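Local atomic coordinates of leucine aminopeptidase (Fimbriiglobus ruber, PDB entry 7D1B), a protein that binds zinc and probably acts as a glutaminyl cyclase of the M28 peptidase family, closing N-terminal glutamine into pyroglutamate. Residues A[51-56]-A[166-171]; A[99-104]-A[204-209]; A[228-233]-A[331-336]. All coordinates share one frame; numbering follows the deposited sequence.

Contact 1: A[51-56]-A[166-171]; sequences PDRAVK and LAHHMK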
loop_
_atom_site.group_PDB
_atom_site.type_symbol
_atom_site.label_atom_id
_atom_site.label_comp_id
_atom_site.label_asym_id
_atom_site.label_seq_id
_atom_site.Cartn_x
_atom_site.Cartn_y
_atom_site.Cartn_z
ATOM N N PRO A 51 -18.474 0.133 -0.011
ATOM C CA PRO A 51 -17.747 1.367 -0.378
ATOM C C PRO A 51 -17.841 2.454 0.678
ATOM O O PRO A 51 -16.880 3.211 0.886
ATOM C CB PRO A 51 -18.407 1.783 -1.701
ATOM C CG PRO A 51 -19.837 1.200 -1.604
ATOM C CD PRO A 51 -19.651 -0.120 -0.872
ATOM N N ASP A 52 -18.990 2.561 1.351
ATOM C CA ASP A 52 -19.146 3.582 2.379
ATOM C C ASP A 52 -18.287 3.267 3.588
ATOM O O ASP A 52 -17.683 4.166 4.181
ATOM C CB ASP A 52 -20.618 3.705 2.755
ATOM C CG ASP A 52 -21.459 4.145 1.589
ATOM O OD1 ASP A 52 -21.024 5.062 0.860
ATOM O OD2 ASP A 52 -22.524 3.548 1.373
ATOM N N ARG A 53 -18.211 1.988 3.966
ATOM C CA ARG A 53 -17.361 1.598 5.083
ATOM C C ARG A 53 -15.892 1.840 4.754
ATOM O O ARG A 53 -15.127 2.323 5.602
ATOM C CB ARG A 53 -17.645 0.141 5.442
ATOM C CG ARG A 53 -16.916 -0.314 6.685
ATOM C CD ARG A 53 -17.438 -1.652 7.204
ATOM N NE ARG A 53 -17.269 -2.687 6.186
ATOM C CZ ARG A 53 -17.775 -3.909 6.266
ATOM N NH1 ARG A 53 -18.492 -4.255 7.324
ATOM N NH2 ARG A 53 -17.569 -4.778 5.287
ATOM N N ALA A 54 -15.485 1.535 3.519
ATOM C CA ALA A 54 -14.103 1.778 3.122
ATOM C C ALA A 54 -13.740 3.255 3.255
ATOM O O ALA A 54 -12.662 3.604 3.778
ATOM C CB ALA A 54 -13.899 1.266 1.693
ATOM N N VAL A 55 -14.627 4.151 2.792
ATOM C CA VAL A 55 -14.345 5.579 2.931
ATOM C C VAL A 55 -14.333 5.988 4.400
ATOM O O VAL A 55 -13.515 6.825 4.819
ATOM C CB VAL A 55 -15.333 6.417 2.103
ATOM C CG1 VAL A 55 -15.170 7.894 2.409
ATOM C CG2 VAL A 55 -15.126 6.145 0.630
ATOM N N LYS A 56 -15.237 5.409 5.203
ATOM C CA LYS A 56 -15.258 5.701 6.632
ATOM C C LYS A 56 -13.930 5.350 7.281
ATOM O O LYS A 56 -13.478 6.053 8.185
ATOM C CB LYS A 56 -16.411 4.957 7.310
ATOM C CG LYS A 56 -16.471 5.088 8.831
ATOM C CD LYS A 56 -17.531 4.161 9.447
ATOM C CE LYS A 56 -17.050 2.709 9.478
ATOM N NZ LYS A 56 -18.039 1.752 10.058
ATOM N N LEU A 166 -11.007 -4.937 3.450
ATOM C CA LEU A 166 -10.783 -6.309 3.011
ATOM C C LEU A 166 -10.783 -7.272 4.182
ATOM O O LEU A 166 -11.216 -8.425 4.041
ATOM C CB LEU A 166 -9.451 -6.418 2.258
ATOM C CG LEU A 166 -9.403 -5.793 0.866
ATOM C CD1 LEU A 166 -7.980 -5.834 0.336
ATOM C CD2 LEU A 166 -10.349 -6.500 -0.079
ATOM N N ALA A 167 -10.294 -6.831 5.341
ATOM C CA ALA A 167 -10.235 -7.710 6.501
ATOM C C ALA A 167 -11.597 -8.269 6.895
ATOM O O ALA A 167 -11.649 -9.339 7.493
ATOM C CB ALA A 167 -9.611 -6.962 7.676
ATOM N N HIS A 168 -12.699 -7.558 6.615
ATOM C CA HIS A 168 -14.020 -8.108 6.916
ATOM C C HIS A 168 -14.307 -9.382 6.132
ATOM O O HIS A 168 -15.138 -10.191 6.568
ATOM C CB HIS A 168 -15.115 -7.088 6.630
ATOM C CG HIS A 168 -15.128 -5.949 7.593
ATOM N ND1 HIS A 168 -15.715 -6.038 8.837
ATOM C CD2 HIS A 168 -14.620 -4.694 7.504
ATOM C CE1 HIS A 168 -15.576 -4.884 9.467
ATOM N NE2 HIS A 168 -14.912 -4.055 8.684
ATOM N N HIS A 169 -13.644 -9.560 4.986
ATOM C CA HIS A 169 -13.968 -10.616 4.041
ATOM C C HIS A 169 -12.948 -11.735 4.024
ATOM O O HIS A 169 -13.286 -12.828 3.569
ATOM C CB HIS A 169 -14.063 -10.020 2.630
ATOM C CG HIS A 169 -14.931 -8.807 2.587
ATOM N ND1 HIS A 169 -16.296 -8.867 2.381
ATOM C CD2 HIS A 169 -14.631 -7.504 2.800
ATOM C CE1 HIS A 169 -16.790 -7.641 2.453
ATOM N NE2 HIS A 169 -15.801 -6.798 2.719
ATOM N N MET A 170 -11.719 -11.500 4.509
ATOM C CA MET A 170 -10.611 -12.413 4.218
ATOM C C MET A 170 -10.865 -13.837 4.696
ATOM O O MET A 170 -10.514 -14.781 3.984
ATOM C CB MET A 170 -9.297 -11.892 4.792
ATOM C CG MET A 170 -8.733 -10.686 4.076
ATOM S SD MET A 170 -8.440 -10.913 2.300
ATOM C CE MET A 170 -7.057 -12.042 2.369
ATOM N N LYS A 171 -11.456 -14.024 5.888
ATOM C CA LYS A 171 -11.649 -15.396 6.356
ATOM C C LYS A 171 -12.678 -16.151 5.537
ATOM O O LYS A 171 -12.753 -17.376 5.672
ATOM C CB LYS A 171 -11.961 -15.470 7.853
ATOM C CG LYS A 171 -10.770 -15.173 8.759
ATOM C CD LYS A 171 -9.518 -15.958 8.425
ATOM C CE LYS A 171 -9.695 -17.456 8.558
ATOM N NZ LYS A 171 -9.203 -17.936 9.885
#
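R53 lays its guanidinium flat on the imidazole of H168, with centres 3.6 Å apart and planes only 4° from parallel. H168 CD2 lies over the middle of the guanidinium, while R53 CZ sits toward the rim of the ring. NH1 of R53 covers H168 ND1 at 3.6 Å, and NH2 of R53 reaches back over H168 CB at 3.6 Å. A bend at chi3 (60°) in the otherwise extended R53 chain turns the group flat for this stack.

H169 meets R53 differently, at the edge: its NE2 comes near the guanidinium plane, 3.7 Å from R53 NH2. H168 CB in turn rests over a face of the H169 ring.

Polar bonds to neighbouring residues fix all three groups. E165 forms a salt bridge with R53 NE through one carboxylate oxygen and a hydrogen bond with H169 NE2 through the other, and Y57 OH pairs with H168 NE2.

The contact thus ties helix 51-63 to the chain running on from helix 153-167 at the protein surface. A cation stacked on one imidazole and beside another would probably disfavour protonation of either ring; for H169 the carboxylate of E165 is likely to offset this in part.

Contact 2: A[99-104]-A[204-209]; sequences VRQRSQ and YFFGSE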
loop_
_atom_site.group_PDB
_atom_site.type_symbol
_atom_site.label_atom_id
_atom_site.label_comp_id
_atom_site.label_asym_id
_atom_site.label_seq_id
_atom_site.Cartn_x
_atom_site.Cartn_y
_atom_site.Cartn_z
ATOM N N VAL A 99 16.070 4.102 12.633
ATOM C CA VAL A 99 16.898 4.657 11.568
ATOM C C VAL A 99 17.261 6.083 11.940
ATOM O O VAL A 99 16.686 6.675 12.847
ATOM C CB VAL A 99 16.212 4.629 10.179
ATOM C CG1 VAL A 99 15.817 3.219 9.808
ATOM C CG2 VAL A 99 15.000 5.549 10.146
ATOM N N ARG A 100 18.223 6.640 11.211
ATOM C CA ARG A 100 18.543 8.061 11.287
ATOM C C ARG A 100 18.206 8.680 9.936
ATOM O O ARG A 100 18.830 8.349 8.926
ATOM C CB ARG A 100 20.023 8.291 11.614
ATOM C CG ARG A 100 20.321 9.763 11.811
ATOM C CD ARG A 100 21.812 10.059 11.970
ATOM N NE ARG A 100 22.600 9.756 10.768
ATOM C CZ ARG A 100 22.671 10.537 9.692
ATOM N NH1 ARG A 100 21.964 11.671 9.630
ATOM N NH2 ARG A 100 23.450 10.185 8.675
ATOM N N GLN A 101 17.232 9.579 9.914
ATOM C CA GLN A 101 16.949 10.280 8.668
ATOM C C GLN A 101 18.102 11.243 8.365
ATOM O O GLN A 101 18.762 11.749 9.273
ATOM C CB GLN A 101 15.607 11.000 8.788
ATOM C CG GLN A 101 15.124 11.755 7.549
ATOM C CD GLN A 101 15.083 10.906 6.285
ATOM O OE1 GLN A 101 16.120 10.598 5.700
ATOM N NE2 GLN A 101 13.882 10.517 5.856
ATOM N N ARG A 102 18.366 11.484 7.075
ATOM C CA ARG A 102 19.598 12.153 6.658
ATOM C C ARG A 102 19.780 13.505 7.324
ATOM O O ARG A 102 20.896 13.852 7.725
ATOM C CB ARG A 102 19.621 12.342 5.149
ATOM C CG ARG A 102 19.680 11.052 4.344
ATOM C CD ARG A 102 19.699 11.387 2.861
ATOM N NE ARG A 102 19.754 10.189 2.039
ATOM C CZ ARG A 102 19.147 10.069 0.861
ATOM N NH1 ARG A 102 18.415 11.062 0.372
ATOM N NH2 ARG A 102 19.253 8.936 0.193
ATOM N N SER A 103 18.708 14.292 7.433
ATOM C CA SER A 103 18.768 15.656 7.935
ATOM C C SER A 103 18.801 15.726 9.451
ATOM O O SER A 103 18.916 16.833 9.984
ATOM C CB SER A 103 17.553 16.441 7.420
ATOM O OG SER A 103 16.344 15.880 7.920
ATOM N N GLN A 104 18.721 14.592 10.154
ATOM C CA GLN A 104 18.587 14.554 11.604
ATOM C C GLN A 104 19.753 13.827 12.253
ATOM O O GLN A 104 20.401 12.993 11.627
ATOM C CB GLN A 104 17.298 13.819 11.980
ATOM C CG GLN A 104 16.071 14.354 11.228
ATOM C CD GLN A 104 15.777 15.826 11.533
ATOM O OE1 GLN A 104 15.639 16.213 12.694
ATOM N NE2 GLN A 104 15.669 16.645 10.489
ATOM N N TYR A 204 13.890 8.080 1.317
ATOM C CA TYR A 204 12.621 7.368 1.211
ATOM C C TYR A 204 12.806 5.879 1.497
ATOM O O TYR A 204 13.912 5.335 1.414
ATOM C CB TYR A 204 12.074 7.520 -0.215
ATOM C CG TYR A 204 11.559 8.883 -0.559
ATOM C CD1 TYR A 204 12.418 9.951 -0.788
ATOM C CD2 TYR A 204 10.189 9.088 -0.722
ATOM C CE1 TYR A 204 11.919 11.208 -1.137
ATOM C CE2 TYR A 204 9.684 10.324 -1.060
ATOM C CZ TYR A 204 10.547 11.378 -1.280
ATOM O OH TYR A 204 9.994 12.591 -1.627
ATOM N N PHE A 205 11.689 5.216 1.807
ATOM C CA PHE A 205 11.574 3.757 1.717
ATOM C C PHE A 205 12.237 2.985 2.855
ATOM O O PHE A 205 12.627 1.825 2.664
ATOM C CB PHE A 205 12.029 3.190 0.351
ATOM C CG PHE A 205 11.503 3.969 -0.813
ATOM C CD1 PHE A 205 10.143 4.282 -0.902
ATOM C CD2 PHE A 205 12.359 4.428 -1.804
ATOM C CE1 PHE A 205 9.663 5.043 -1.949
ATOM C CE2 PHE A 205 11.884 5.188 -2.871
ATOM C CZ PHE A 205 10.546 5.505 -2.937
ATOM N N PHE A 206 12.306 3.550 4.064
ATOM C CA PHE A 206 12.924 2.803 5.160
ATOM C C PHE A 206 12.200 1.494 5.443
ATOM O O PHE A 206 12.839 0.459 5.667
ATOM C CB PHE A 206 12.952 3.642 6.428
ATOM C CG PHE A 206 13.963 4.751 6.420
ATOM C CD1 PHE A 206 15.328 4.469 6.447
ATOM C CD2 PHE A 206 13.552 6.079 6.455
ATOM C CE1 PHE A 206 16.272 5.506 6.488
ATOM C CE2 PHE A 206 14.488 7.104 6.506
ATOM C CZ PHE A 206 15.834 6.812 6.524
ATOM N N GLY A 207 10.865 1.524 5.470
ATOM C CA GLY A 207 10.104 0.339 5.847
ATOM C C GLY A 207 10.160 -0.772 4.819
ATOM O O GLY A 207 10.358 -1.940 5.167
ATOM N N SER A 208 9.985 -0.436 3.530
ATOM C CA SER A 208 10.059 -1.490 2.528
ATOM C C SER A 208 11.470 -2.057 2.413
ATOM O O SER A 208 11.638 -3.264 2.218
ATOM C CB SER A 208 9.501 -1.020 1.185
ATOM O OG SER A 208 10.164 0.142 0.700
ATOM N N GLU A 209 12.499 -1.208 2.542
ATOM C CA GLU A 209 13.868 -1.721 2.520
ATOM C C GLU A 209 14.111 -2.644 3.702
ATOM O O GLU A 209 14.719 -3.711 3.543
ATOM C CB GLU A 209 14.872 -0.573 2.469
ATOM C CG GLU A 209 14.821 0.084 1.103
ATOM C CD GLU A 209 15.712 1.291 0.946
ATOM O OE1 GLU A 209 16.509 1.579 1.855
ATOM O OE2 GLU A 209 15.618 1.945 -0.115
#
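F206 sets its ring under V99 and its edge against Q101. From CB, which points toward segment 99-104, CG stands anti to the carbonyl carbon (chi1 -74°) and brings the ring under the valine. F206 CG lies 3.9 Å from V99 CG2. F206 CD1 makes the tightest apolar touch, 3.6 Å to V99 CG1, and F206 CE1 follows at 3.8 Å from V99 CB. V99 CG2 hangs above the ring centre in a CH-pi contact, 3.7 Å from the centroid of the F206 ring and 3° off the normal.

At the far edge of the ring, F206 CE2 meets Q101 NE2 at 3.5 Å. At the tip, F206 CZ lies 3.9 Å from Q101 OE1. The glutamine amide is turned 55° against the ring, approaching it at the rim, and a bend at chi2 folds it back that way.

That amide is gripped at both ends: Q101 OE1 accepts from R102 N (2.8 Å) on a lone pair in the carbonyl plane and is also bonded to K203 N, while NE2 is bonded to Y189 O. The type I turn from Q101 to Q104 is braced further by R100, whose NH1 donates to Q104 O at 2.9 Å and also to R102 O.

F205 holds the N-cap position of helix 206-218, so F206, whose ring meets the strand end and the loop after it, belongs to the first turn. The loop links strand 91-99, at one margin of the sheet, to strand 108-117, whose M110 touches both V99 and F206. The contact therefore seats the start of the helix against the hairpin formed by these two antiparallel strands.

Contact 3: A[228-233]-A[331-336]; sequences GAVLLD and LGWIQI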
loop_
_atom_site.group_PDB
_atom_site.type_symbol
_atom_site.label_atom_id
_atom_site.label_comp_id
_atom_site.label_asym_id
_atom_site.label_seq_id
_atom_site.Cartn_x
_atom_site.Cartn_y
_atom_site.Cartn_z
ATOM N N GLY A 228 4.629 -12.895 -5.034
ATOM C CA GLY A 228 4.173 -11.678 -5.676
ATOM C C GLY A 228 3.710 -10.695 -4.627
ATOM O O GLY A 228 3.308 -11.077 -3.514
ATOM N N ALA A 229 3.732 -9.414 -5.016
ATOM C CA ALA A 229 3.313 -8.330 -4.143
ATOM C C ALA A 229 2.630 -7.254 -4.962
ATOM O O ALA A 229 3.091 -6.920 -6.053
ATOM C CB ALA A 229 4.503 -7.717 -3.411
ATOM N N VAL A 230 1.557 -6.692 -4.408
ATOM C CA VAL A 230 0.892 -5.524 -4.975
ATOM C C VAL A 230 0.964 -4.404 -3.962
ATOM O O VAL A 230 0.482 -4.560 -2.835
ATOM C CB VAL A 230 -0.562 -5.812 -5.394
ATOM C CG1 VAL A 230 -1.221 -4.516 -5.817
ATOM C CG2 VAL A 230 -0.593 -6.830 -6.518
ATOM N N LEU A 231 1.570 -3.290 -4.367
ATOM C CA LEU A 231 1.621 -2.059 -3.593
ATOM C C LEU A 231 0.485 -1.155 -4.045
ATOM O O LEU A 231 0.274 -0.963 -5.245
ATOM C CB LEU A 231 2.965 -1.371 -3.837
ATOM C CG LEU A 231 3.087 0.023 -3.235
ATOM C CD1 LEU A 231 3.065 -0.025 -1.702
ATOM C CD2 LEU A 231 4.360 0.699 -3.717
ATOM N N LEU A 232 -0.249 -0.626 -3.085
ATOM C CA LEU A 232 -1.331 0.321 -3.353
ATOM C C LEU A 232 -0.828 1.718 -3.021
ATOM O O LEU A 232 -0.432 1.960 -1.883
ATOM C CB LEU A 232 -2.490 0.003 -2.420
ATOM C CG LEU A 232 -3.100 -1.390 -2.588
ATOM C CD1 LEU A 232 -4.081 -1.653 -1.442
ATOM C CD2 LEU A 232 -3.756 -1.539 -3.962
ATOM N N ASP A 233 -0.871 2.642 -3.983
ATOM C CA ASP A 233 -0.428 4.006 -3.695
ATOM C C ASP A 233 -1.145 4.976 -4.638
ATOM O O ASP A 233 -1.127 4.758 -5.853
ATOM C CB ASP A 233 1.085 4.097 -3.945
ATOM C CG ASP A 233 1.736 5.290 -3.241
ATOM O OD1 ASP A 233 1.042 6.040 -2.501
ATOM O OD2 ASP A 233 2.973 5.505 -3.408
ATOM N N LEU A 331 -8.672 -9.304 -4.611
ATOM C CA LEU A 331 -9.227 -10.592 -4.199
ATOM C C LEU A 331 -9.279 -11.571 -5.367
ATOM O O LEU A 331 -9.073 -12.781 -5.178
ATOM C CB LEU A 331 -10.611 -10.408 -3.586
ATOM C CG LEU A 331 -10.627 -9.681 -2.245
ATOM C CD1 LEU A 331 -12.060 -9.536 -1.770
ATOM C CD2 LEU A 331 -9.769 -10.417 -1.214
ATOM N N GLY A 332 -9.529 -11.079 -6.587
ATOM C CA GLY A 332 -9.517 -11.986 -7.729
ATOM C C GLY A 332 -8.130 -12.528 -8.003
ATOM O O GLY A 332 -7.954 -13.725 -8.246
ATOM N N TRP A 333 -7.128 -11.653 -7.943
ATOM C CA TRP A 333 -5.731 -12.055 -8.076
ATOM C C TRP A 333 -5.378 -13.144 -7.067
ATOM O O TRP A 333 -4.762 -14.161 -7.414
ATOM C CB TRP A 333 -4.862 -10.805 -7.894
ATOM C CG TRP A 333 -3.380 -11.052 -7.800
ATOM C CD1 TRP A 333 -2.576 -11.672 -8.719
ATOM C CD2 TRP A 333 -2.523 -10.632 -6.732
ATOM N NE1 TRP A 333 -1.266 -11.678 -8.277
ATOM C CE2 TRP A 333 -1.210 -11.039 -7.060
ATOM C CE3 TRP A 333 -2.746 -9.971 -5.511
ATOM C CZ2 TRP A 333 -0.116 -10.771 -6.231
ATOM C CZ3 TRP A 333 -1.657 -9.708 -4.682
ATOM C CH2 TRP A 333 -0.357 -10.114 -5.044
ATOM N N ILE A 334 -5.792 -12.958 -5.815
ATOM C CA ILE A 334 -5.542 -13.966 -4.784
ATOM C C ILE A 334 -6.191 -15.297 -5.159
ATOM O O ILE A 334 -5.560 -16.358 -5.085
ATOM C CB ILE A 334 -6.017 -13.451 -3.417
ATOM C CG1 ILE A 334 -5.077 -12.356 -2.925
ATOM C CG2 ILE A 334 -6.129 -14.582 -2.400
ATOM C CD1 ILE A 334 -5.712 -11.417 -1.875
ATOM N N GLN A 335 -7.465 -15.259 -5.555
ATOM C CA GLN A 335 -8.220 -16.484 -5.774
ATOM C C GLN A 335 -7.725 -17.266 -6.978
ATOM O O GLN A 335 -7.871 -18.489 -6.994
ATOM C CB GLN A 335 -9.693 -16.162 -5.975
ATOM C CG GLN A 335 -10.414 -15.724 -4.723
ATOM C CD GLN A 335 -11.755 -15.146 -5.086
ATOM O OE1 GLN A 335 -12.730 -15.877 -5.298
ATOM N NE2 GLN A 335 -11.805 -13.828 -5.239
ATOM N N ILE A 336 -7.182 -16.602 -8.004
ATOM C CA ILE A 336 -6.785 -17.330 -9.213
ATOM C C ILE A 336 -5.449 -18.041 -9.068
ATOM O O ILE A 336 -5.085 -18.831 -9.947
ATOM C CB ILE A 336 -6.829 -16.477 -10.496
ATOM C CG1 ILE A 336 -5.739 -15.397 -10.464
ATOM C CG2 ILE A 336 -8.224 -15.908 -10.733
ATOM C CD1 ILE A 336 -5.656 -14.599 -11.750
#
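W333 drives the six-membered ring of its indole against V230 and the backbone just before it. Its CG is anti to the backbone N (chi1 172°), which sends the indole out from the helix toward strand 225-232. V230 comes to meet it from the opposite direction. Its CG1 is anti to the backbone N and its CG2 anti to the carbonyl carbon, and V230 CG2 is the methyl that touches, 3.6 Å from W333 CZ3. This is a CH-pi contact: V230 CG2 stands 3.7 Å from the centroid of the W333 six-membered ring and 18° off the normal.

The rim of the same ring reaches the main chain, with W333 CH2 4.1 Å from G228 O, which lies near the indole plane. G228, with no side chain, lets the indole lie close to the strand backbone. At the other end of the indole, NE1 is hydrogen-bonded to a glycerol, probably taken up from the crystallisation liquor.

Behind W333, Q335 curls its side chain back along the helix, and Q335 NE2 donates to L331 O at 2.9 Å. Q335 N reaches that oxygen from the opposite face of the carbonyl, and Q335 NE2 is also bonded to K45 O.

With an alanine at W333, V230 CG2 would probably lose its aromatic cover and a gap would open between helix and sheet.

Helix and strand segments run antiparallel (176°), their axes 11.1 Å apart. Strand 225-232 lies between the parallel strands 123-130 and 297-300. Besides V230, the indole touches L125 of strand 123-130 and L255, E258 and L259 of helix 253-266, and through these contacts it spans from helix 320-336 to the sheet and the adjacent helix.

Contacts 1 and 3 are neighbours, their centres 16 Å apart, and share an apolar seam: M170 SD lies 3.8 Å from L331 CD2, and L166 CD2 3.9 Å from L331 CG. Segment 166-171, whose H168 carries the stack, is thereby joined to helix 320-336. Contact 2 lies on the opposite side of the chain's centre from both, its nearest atoms about 18 Å from contact 1 and about 7 Å from contact 3. Its Q101 side chain is about 7 Å from that of the zinc ligand E188 and about 12 Å from the zinc. The touching residues of contacts 1 and 3 lie away from that site, but segment 228-233 ends at D233, whose OD1 is close to OD1 of the zinc ligand D155.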